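Side-chain contacts in Mlr6093 protein (Mesorhizobium loti, PDB 2QJ8), which probably acts as a zinc-dependent hydrolase of the aspartoacylase family, cleaving carbon-nitrogen bonds other than peptide bonds in linear amides: residues S47-G52 and R128-V133; N88-Q93 and R97-D102; K172-P177 and I203-G208. All blocks are in the same frame, centred on the assembly; numbering follows the deposited sequence. Where two conformers were deposited one is given.

In the fold
Followed from the N terminus, the chain forms strands 7-8, 16-24 and 33-42, then strand 47-52, helix 60-75 and strand 79-84, before contact 2 closes a short loop, in which residues 97-102 fold back on the start of helix 89-94. Contact 1 closes later, when residues 128-133 at the end of helix 118-129 return to strand 47-52, so contact 2 is enclosed by its larger loop. Contact 3 follows in series: residues 172-177, after helix 161-172, meet strand 201-208. Contacts 1 and 3, with centres about 19 Å apart, join helix ends to strands flanking strand 136-144, whereas contact 2 shapes a partly exposed helix-loop region about 20 Å (centre to centre) from contact 1.

Contact 1 (S47-G52 and R128-V133); sequences SLLITG and RLLLPV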
# COMPACT_ATOMS: atom_id res chain seq x y z
N SER A 47 8.49 10.52 -31.46
CA SER A 47 9.07 9.32 -30.86
C SER A 47 8.90 9.43 -29.34
O SER A 47 9.15 10.47 -28.75
CB SER A 47 10.54 9.20 -31.20
OG SER A 47 11.20 10.39 -30.80
N LEU A 48 8.53 8.32 -28.72
CA LEU A 48 8.22 8.26 -27.30
C LEU A 48 8.60 6.94 -26.67
O LEU A 48 8.33 5.89 -27.23
CB LEU A 48 6.69 8.43 -27.12
CG LEU A 48 6.13 8.35 -25.68
CD1 LEU A 48 6.62 9.55 -24.85
CD2 LEU A 48 4.62 8.23 -25.66
N LEU A 49 9.21 7.00 -25.48
CA LEU A 49 9.45 5.83 -24.67
C LEU A 49 8.55 5.98 -23.46
O LEU A 49 8.54 7.03 -22.84
CB LEU A 49 10.89 5.76 -24.17
CG LEU A 49 11.24 4.69 -23.13
CD1 LEU A 49 11.02 3.24 -23.67
CD2 LEU A 49 12.68 4.92 -22.72
N ILE A 50 7.85 4.91 -23.10
CA ILE A 50 7.06 4.81 -21.89
C ILE A 50 7.63 3.72 -20.99
O ILE A 50 7.72 2.54 -21.39
CB ILE A 50 5.56 4.49 -22.17
CG1 ILE A 50 5.03 5.41 -23.27
CG2 ILE A 50 4.74 4.59 -20.87
CD1 ILE A 50 3.56 5.33 -23.44
N THR A 51 8.00 4.09 -19.77
CA THR A 51 8.57 3.17 -18.80
C THR A 51 7.68 3.00 -17.55
O THR A 51 7.02 3.95 -17.12
CB THR A 51 9.99 3.62 -18.35
OG1 THR A 51 9.95 4.92 -17.78
CG2 THR A 51 10.99 3.61 -19.50
N GLY A 52 7.64 1.78 -17.02
CA GLY A 52 7.00 1.47 -15.73
C GLY A 52 7.94 0.63 -14.90
O GLY A 52 8.95 0.15 -15.40
N ARG A 128 21.79 2.95 -23.99
CA ARG A 128 22.40 2.68 -25.28
C ARG A 128 21.40 2.32 -26.40
O ARG A 128 21.58 2.76 -27.54
CB ARG A 128 23.50 1.63 -25.15
CG ARG A 128 24.74 2.20 -24.52
CD ARG A 128 25.70 1.17 -23.99
NE ARG A 128 26.18 0.23 -25.02
CZ ARG A 128 26.95 -0.83 -24.78
NH1 ARG A 128 27.35 -1.11 -23.54
NH2 ARG A 128 27.33 -1.64 -25.78
N LEU A 129 20.33 1.60 -26.06
CA LEU A 129 19.37 1.10 -27.05
C LEU A 129 18.05 1.82 -27.24
O LEU A 129 17.46 1.73 -28.32
CB LEU A 129 19.09 -0.38 -26.75
CG LEU A 129 20.36 -1.23 -26.97
CD1 LEU A 129 20.39 -2.42 -26.10
CD2 LEU A 129 20.46 -1.58 -28.46
N LEU A 130 17.54 2.47 -26.20
CA LEU A 130 16.20 3.08 -26.28
C LEU A 130 16.22 4.59 -26.25
O LEU A 130 15.60 5.23 -27.09
CB LEU A 130 15.31 2.53 -25.17
CG LEU A 130 15.11 1.00 -25.10
CD1 LEU A 130 14.16 0.69 -23.91
CD2 LEU A 130 14.53 0.41 -26.37
N LEU A 131 17.00 5.17 -25.34
CA LEU A 131 17.08 6.62 -25.22
C LEU A 131 17.50 7.37 -26.48
O LEU A 131 16.92 8.42 -26.74
CB LEU A 131 17.95 7.05 -24.03
CG LEU A 131 17.46 6.61 -22.66
CD1 LEU A 131 18.30 7.33 -21.62
CD2 LEU A 131 15.98 6.88 -22.47
N PRO A 132 18.48 6.85 -27.25
CA PRO A 132 18.89 7.59 -28.45
C PRO A 132 17.82 7.71 -29.58
O PRO A 132 17.91 8.63 -30.39
CB PRO A 132 20.12 6.82 -28.93
CG PRO A 132 20.60 6.05 -27.72
CD PRO A 132 19.31 5.63 -27.08
N VAL A 133 16.82 6.84 -29.58
CA VAL A 133 15.77 6.87 -30.58
C VAL A 133 14.49 7.61 -30.17
O VAL A 133 13.53 7.62 -30.96
CB VAL A 133 15.49 5.46 -31.10
CG1 VAL A 133 16.80 4.81 -31.48
CG2 VAL A 133 14.73 4.59 -30.08
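Leu49 meets Leu130 and Leu131 with separate branches, and this apolar group accounts for most of the 172 Å² buried between the segments. CD1 of Leu49 lies 4.1 Å from CD1 of Leu130, the two side chains crossing at about a right angle. The other methyl, CD2 of Leu49, is 3.8 Å from CD2 of Leu131. The CB of Leu49 already points at the turn, and with CG anti to the backbone N (chi1 172°) the two methyls are placed against both leucines. All three leucines are buried. Leu130 and Leu131 both have CG beside their own N, yet they come from successive positions of a turning chain and reach different methyls of the same partner.

In the fold, this is where helix 118-129 ends and the chain turns toward strand 136-144. Strand 47-52 pairs in parallel with that strand and with strand 79-84, an arrangement consistent with the alpha/beta core of zinc-dependent exopeptidases. Leu49 also packs on Ile82 and Val84, and Leu130 on Leu22 of strand 16-24.

At the start of the strand the contact is with a backbone oxygen: CB of Ser47 approaches the O of Val133 to 3.4 Å, a van der Waals contact. No hydrogen bond joins the two segments; the Ser47 hydroxyl bonds instead with the backbone N of Asp135. In the 3-10 segment 131-133, the N of Val133 donates to the O of Leu130 over 3.2 Å, consistent with a tight bend; the CA atoms of Val133 and Ser47 are 7.1 Å apart.

Contact 2 (N88-Q93 and R97-D102); sequences NPLAVQ and RNTPID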
# COMPACT_ATOMS: atom_id res chain seq x y z
N ASN A 88 12.41 -2.77 -13.92
CA ASN A 88 13.14 -3.40 -12.80
C ASN A 88 12.41 -4.68 -12.34
O ASN A 88 11.82 -4.70 -11.24
CB ASN A 88 13.32 -2.39 -11.65
CG ASN A 88 14.37 -2.82 -10.63
OD1 ASN A 88 14.76 -3.98 -10.57
ND2 ASN A 88 14.78 -1.89 -9.79
N PRO A 89 12.43 -5.74 -13.17
CA PRO A 89 11.75 -7.00 -12.80
C PRO A 89 12.21 -7.63 -11.53
O PRO A 89 11.42 -8.24 -10.86
CB PRO A 89 12.03 -7.93 -14.00
CG PRO A 89 13.17 -7.34 -14.71
CD PRO A 89 13.07 -5.85 -14.50
N LEU A 90 13.49 -7.50 -11.20
CA LEU A 90 13.99 -8.00 -9.95
C LEU A 90 13.26 -7.39 -8.75
O LEU A 90 12.82 -8.13 -7.88
CB LEU A 90 15.48 -7.73 -9.84
CG LEU A 90 16.42 -8.53 -10.72
CD1 LEU A 90 17.81 -7.97 -10.55
CD2 LEU A 90 16.38 -10.01 -10.32
N ALA A 91 13.09 -6.07 -8.76
CA ALA A 91 12.38 -5.34 -7.71
C ALA A 91 10.89 -5.69 -7.68
O ALA A 91 10.32 -5.88 -6.62
CB ALA A 91 12.54 -3.82 -7.92
N VAL A 92 10.27 -5.75 -8.85
CA VAL A 92 8.84 -6.12 -8.95
C VAL A 92 8.58 -7.51 -8.33
O VAL A 92 7.64 -7.70 -7.50
CB VAL A 92 8.34 -6.07 -10.41
CG1 VAL A 92 6.88 -6.64 -10.53
CG2 VAL A 92 8.38 -4.66 -10.94
N GLN A 93 9.46 -8.46 -8.63
CA GLN A 93 9.33 -9.81 -8.12
C GLN A 93 9.71 -9.98 -6.66
O GLN A 93 9.19 -10.85 -6.01
CB GLN A 93 10.08 -10.79 -9.00
CG GLN A 93 9.51 -10.90 -10.38
CD GLN A 93 10.21 -11.96 -11.24
OE1 GLN A 93 11.20 -12.54 -10.86
NE2 GLN A 93 9.68 -12.16 -12.42
N ARG A 97 11.47 -1.80 -2.99
CA ARG A 97 11.45 -0.52 -3.66
C ARG A 97 12.56 -0.46 -4.69
O ARG A 97 12.33 -0.08 -5.81
CB ARG A 97 11.63 0.65 -2.71
CG ARG A 97 11.55 1.98 -3.47
CD ARG A 97 11.03 3.07 -2.62
NE ARG A 97 10.76 4.26 -3.42
CZ ARG A 97 9.69 4.45 -4.20
NH1 ARG A 97 8.76 3.51 -4.37
NH2 ARG A 97 9.59 5.59 -4.85
N ASN A 98 13.75 -0.89 -4.30
CA ASN A 98 14.87 -0.87 -5.20
C ASN A 98 15.38 -2.27 -5.53
O ASN A 98 14.89 -3.27 -5.01
CB ASN A 98 15.92 0.06 -4.58
CG ASN A 98 15.41 1.50 -4.51
OD1 ASN A 98 14.82 2.00 -5.47
ND2 ASN A 98 15.56 2.13 -3.36
N THR A 99 16.35 -2.31 -6.42
CA THR A 99 16.90 -3.56 -6.90
C THR A 99 17.42 -4.40 -5.73
O THR A 99 18.29 -3.94 -4.99
CB THR A 99 18.01 -3.29 -7.91
OG1 THR A 99 17.54 -2.37 -8.89
CG2 THR A 99 18.49 -4.58 -8.59
N PRO A 100 16.86 -5.61 -5.53
CA PRO A 100 17.30 -6.41 -4.40
C PRO A 100 18.74 -6.93 -4.46
O PRO A 100 19.34 -7.14 -3.41
CB PRO A 100 16.31 -7.58 -4.41
CG PRO A 100 15.86 -7.69 -5.81
CD PRO A 100 15.78 -6.29 -6.29
N ILE A 101 19.31 -7.10 -5.66
CA ILE A 101 20.68 -7.63 -5.78
C ILE A 101 21.76 -6.65 -5.31
O ILE A 101 22.64 -7.03 -4.52
CB ILE A 101 21.00 -8.09 -7.22
CG1 ILE A 101 20.14 -9.32 -7.56
CG2 ILE A 101 22.48 -8.46 -7.39
CD1 ILE A 101 20.38 -9.86 -8.94
N ASP A 102 21.68 -5.41 -5.80
CA ASP A 102 22.70 -4.38 -5.49
C ASP A 102 22.23 -3.25 -4.55
O ASP A 102 23.04 -2.41 -4.18
CB ASP A 102 23.32 -3.80 -6.79
CG ASP A 102 22.33 -3.12 -7.70
OD1 ASP A 102 21.14 -3.08 -7.39
OD2 ASP A 102 22.74 -2.64 -8.77
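Asn88 and Thr99 form the buried, polar side of this contact: ND2 of Asn88 donates to OG1 of Thr99 over 2.9 Å. The bond is bent (137° at the hydrogen), and OG1 lies 27° out of the amide plane. With chi1 at -164°, CG of Asn88 swings away from its own N, placing the amide between Thr99 and Ala91. OD1 of Asn88 caps helix 89-94, accepting from the N of Ala91 at 3.2 Å, a donor standing above the carbonyl plane. The buried methyl of Ala91 rests 3.8 Å from the O of Asn98.

The more open rim, exposed Pro100 with partly exposed Leu90 and Ile101, relies on van der Waals contacts alone. CD of Pro100 sits 3.8 Å from CB of Leu90, whose CD1 meets CD1 of Ile101 at 3.6 Å; Val118 of helix 118-129 also touches Leu90 and Ile101.

Replacing Asn88 with alanine removes the amide and is likely to leave the helix start without its side-chain cap and Thr99 OG1 without this donor. ND2 also bonds the O of Asn54, and Thr99 OG1 bonds Ser119 OG and Lys104 O. Bonded through both OD1 and ND2, the amide is probably held in one orientation, linking the helix N terminus to the loops of Asn54 and Thr99.

Contact 3 (K172-P177 and I203-G208); sequences KAFKLP and ICTEFG
The type I turn at the C-terminal end of helix 161-172 lays the ring of Phe174 against Ile203 and Thr205 of strand 201-208. The turn runs from Lys172 to Lys175 and is closed by a backbone bond from Lys175 N to Lys172 O of 3.1 Å; Lys175 then leaves helical geometry with a positive phi of 56°. Phe174, just before that change of direction, points at the strand and is buried.

The far end of its ring carries the contact. CE1 of Phe174 is 3.9 Å from CD1 of Ile203, and CZ of Phe174 lies at the same 3.9 Å from CG2 of Ile203, so both branches of the isoleucine touch the ring. The two side chains come from opposite directions, and the approach to the ring is oblique. On the other flank, CE2 of Phe174 reaches CG2 of Thr205 at 4.3 Å, a looser touch.

Ile203 and Thr205 are two residues apart and face the same way, hence one ring can span both. Their strand pairs in parallel with strand 136-144 and antiparallel with strand 152-155, within the aspartoacylase-type catalytic domain; Ile153 of the latter also packs on Phe174 and on Leu176.

Thr205 holds OG1 between its own N and carbonyl carbon (chi1 61°), leaving CG2 as the branch that meets the ring; OG1 makes a weak hydrogen bond with the O of Asp139. The backbone O of Phe174 accepts from ND2 of Asn226 in helix 218-230, which links the turn to that helix.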
# COMPACT_ATOMS: atom_id res chain seq x y z
N LYS A 172 0.52 19.68 -18.61
CA LYS A 172 -0.81 20.23 -18.37
C LYS A 172 -1.88 19.69 -19.33
O LYS A 172 -3.02 19.51 -18.92
CB LYS A 172 -0.78 21.77 -18.43
CG LYS A 172 -0.09 22.42 -17.23
CD LYS A 172 0.01 23.95 -17.41
CE LYS A 172 0.65 24.62 -16.20
NZ LYS A 172 0.90 26.10 -16.40
N ALA A 173 -1.47 19.44 -20.58
CA ALA A 173 -2.32 18.83 -21.62
C ALA A 173 -2.79 17.38 -21.30
O ALA A 173 -3.68 16.89 -21.99
CB ALA A 173 -1.62 18.87 -23.00
N PHE A 174 -2.21 16.71 -20.30
CA PHE A 174 -2.68 15.40 -19.83
C PHE A 174 -4.02 15.56 -19.10
O PHE A 174 -4.76 14.59 -18.98
CB PHE A 174 -1.69 14.71 -18.87
CG PHE A 174 -0.51 14.04 -19.53
CD1 PHE A 174 0.38 14.76 -20.31
CD2 PHE A 174 -0.25 12.72 -19.31
CE1 PHE A 174 1.48 14.15 -20.87
CE2 PHE A 174 0.87 12.10 -19.89
CZ PHE A 174 1.71 12.83 -20.69
N LYS A 175 -4.33 16.77 -18.62
CA LYS A 175 -5.53 17.08 -17.89
C LYS A 175 -5.74 16.22 -16.63
O LYS A 175 -6.85 15.82 -16.32
CB LYS A 175 -6.76 17.04 -18.81
CG LYS A 175 -6.57 17.78 -20.12
CD LYS A 175 -7.89 18.05 -20.82
CE LYS A 175 -7.67 18.57 -22.25
NZ LYS A 175 -6.55 19.56 -22.40
N LEU A 176 -4.65 15.89 -15.92
CA LEU A 176 -4.76 15.18 -14.66
C LEU A 176 -5.25 16.17 -13.58
O LEU A 176 -5.19 17.41 -13.78
CB LEU A 176 -3.40 14.60 -14.26
CG LEU A 176 -2.92 13.42 -15.09
CD1 LEU A 176 -1.40 13.16 -14.85
CD2 LEU A 176 -3.76 12.16 -14.84
N PRO A 177 -5.81 15.66 -12.46
CA PRO A 177 -6.25 16.50 -11.34
C PRO A 177 -5.29 17.59 -10.89
O PRO A 177 -5.73 18.71 -10.63
CB PRO A 177 -6.46 15.48 -10.23
CG PRO A 177 -6.95 14.30 -10.93
CD PRO A 177 -6.20 14.25 -12.24
N ILE A 203 8.56 13.40 -18.73
CA ILE A 203 7.28 13.51 -18.01
C ILE A 203 7.11 12.35 -17.04
O ILE A 203 7.30 11.19 -17.39
CB ILE A 203 6.10 13.68 -19.02
CG1 ILE A 203 6.23 15.04 -19.71
CG2 ILE A 203 4.78 13.63 -18.35
CD1 ILE A 203 5.23 15.25 -20.78
N CYS A 204 6.82 12.69 -15.78
CA CYS A 204 6.68 11.74 -14.70
C CYS A 204 5.26 11.81 -14.12
O CYS A 204 4.92 12.81 -13.50
CB CYS A 204 7.74 12.09 -13.66
SG CYS A 204 8.00 10.89 -12.43
N THR A 205 4.47 10.76 -14.33
CA THR A 205 3.10 10.69 -13.80
C THR A 205 3.24 9.98 -12.46
O THR A 205 3.98 9.02 -12.36
CB THR A 205 2.17 9.94 -14.73
OG1 THR A 205 2.66 8.62 -14.88
CG2 THR A 205 2.13 10.61 -16.11
N GLU A 206 2.52 10.44 -11.44
CA GLU A 206 2.70 9.92 -10.08
C GLU A 206 1.63 8.97 -9.61
O GLU A 206 0.45 9.32 -9.64
CB GLU A 206 2.82 11.06 -9.09
CG GLU A 206 4.01 11.98 -9.30
CD GLU A 206 5.38 11.33 -9.17
OE1 GLU A 206 5.54 10.30 -8.48
OE2 GLU A 206 6.34 11.88 -9.75
N PHE A 207 2.08 7.80 -9.16
CA PHE A 207 1.26 6.71 -8.63
C PHE A 207 1.63 6.48 -7.16
O PHE A 207 2.81 6.23 -6.86
CB PHE A 207 1.48 5.41 -9.42
CG PHE A 207 1.02 5.46 -10.87
CD1 PHE A 207 1.82 6.02 -11.86
CD2 PHE A 207 -0.22 4.93 -11.25
CE1 PHE A 207 1.39 6.05 -13.18
CE2 PHE A 207 -0.64 4.96 -12.58
CZ PHE A 207 0.17 5.55 -13.54
N GLY A 208 0.65 6.64 -6.27
CA GLY A 208 0.82 6.40 -4.82
C GLY A 208 0.18 5.05 -4.50
O GLY A 208 -0.49 4.47 -5.35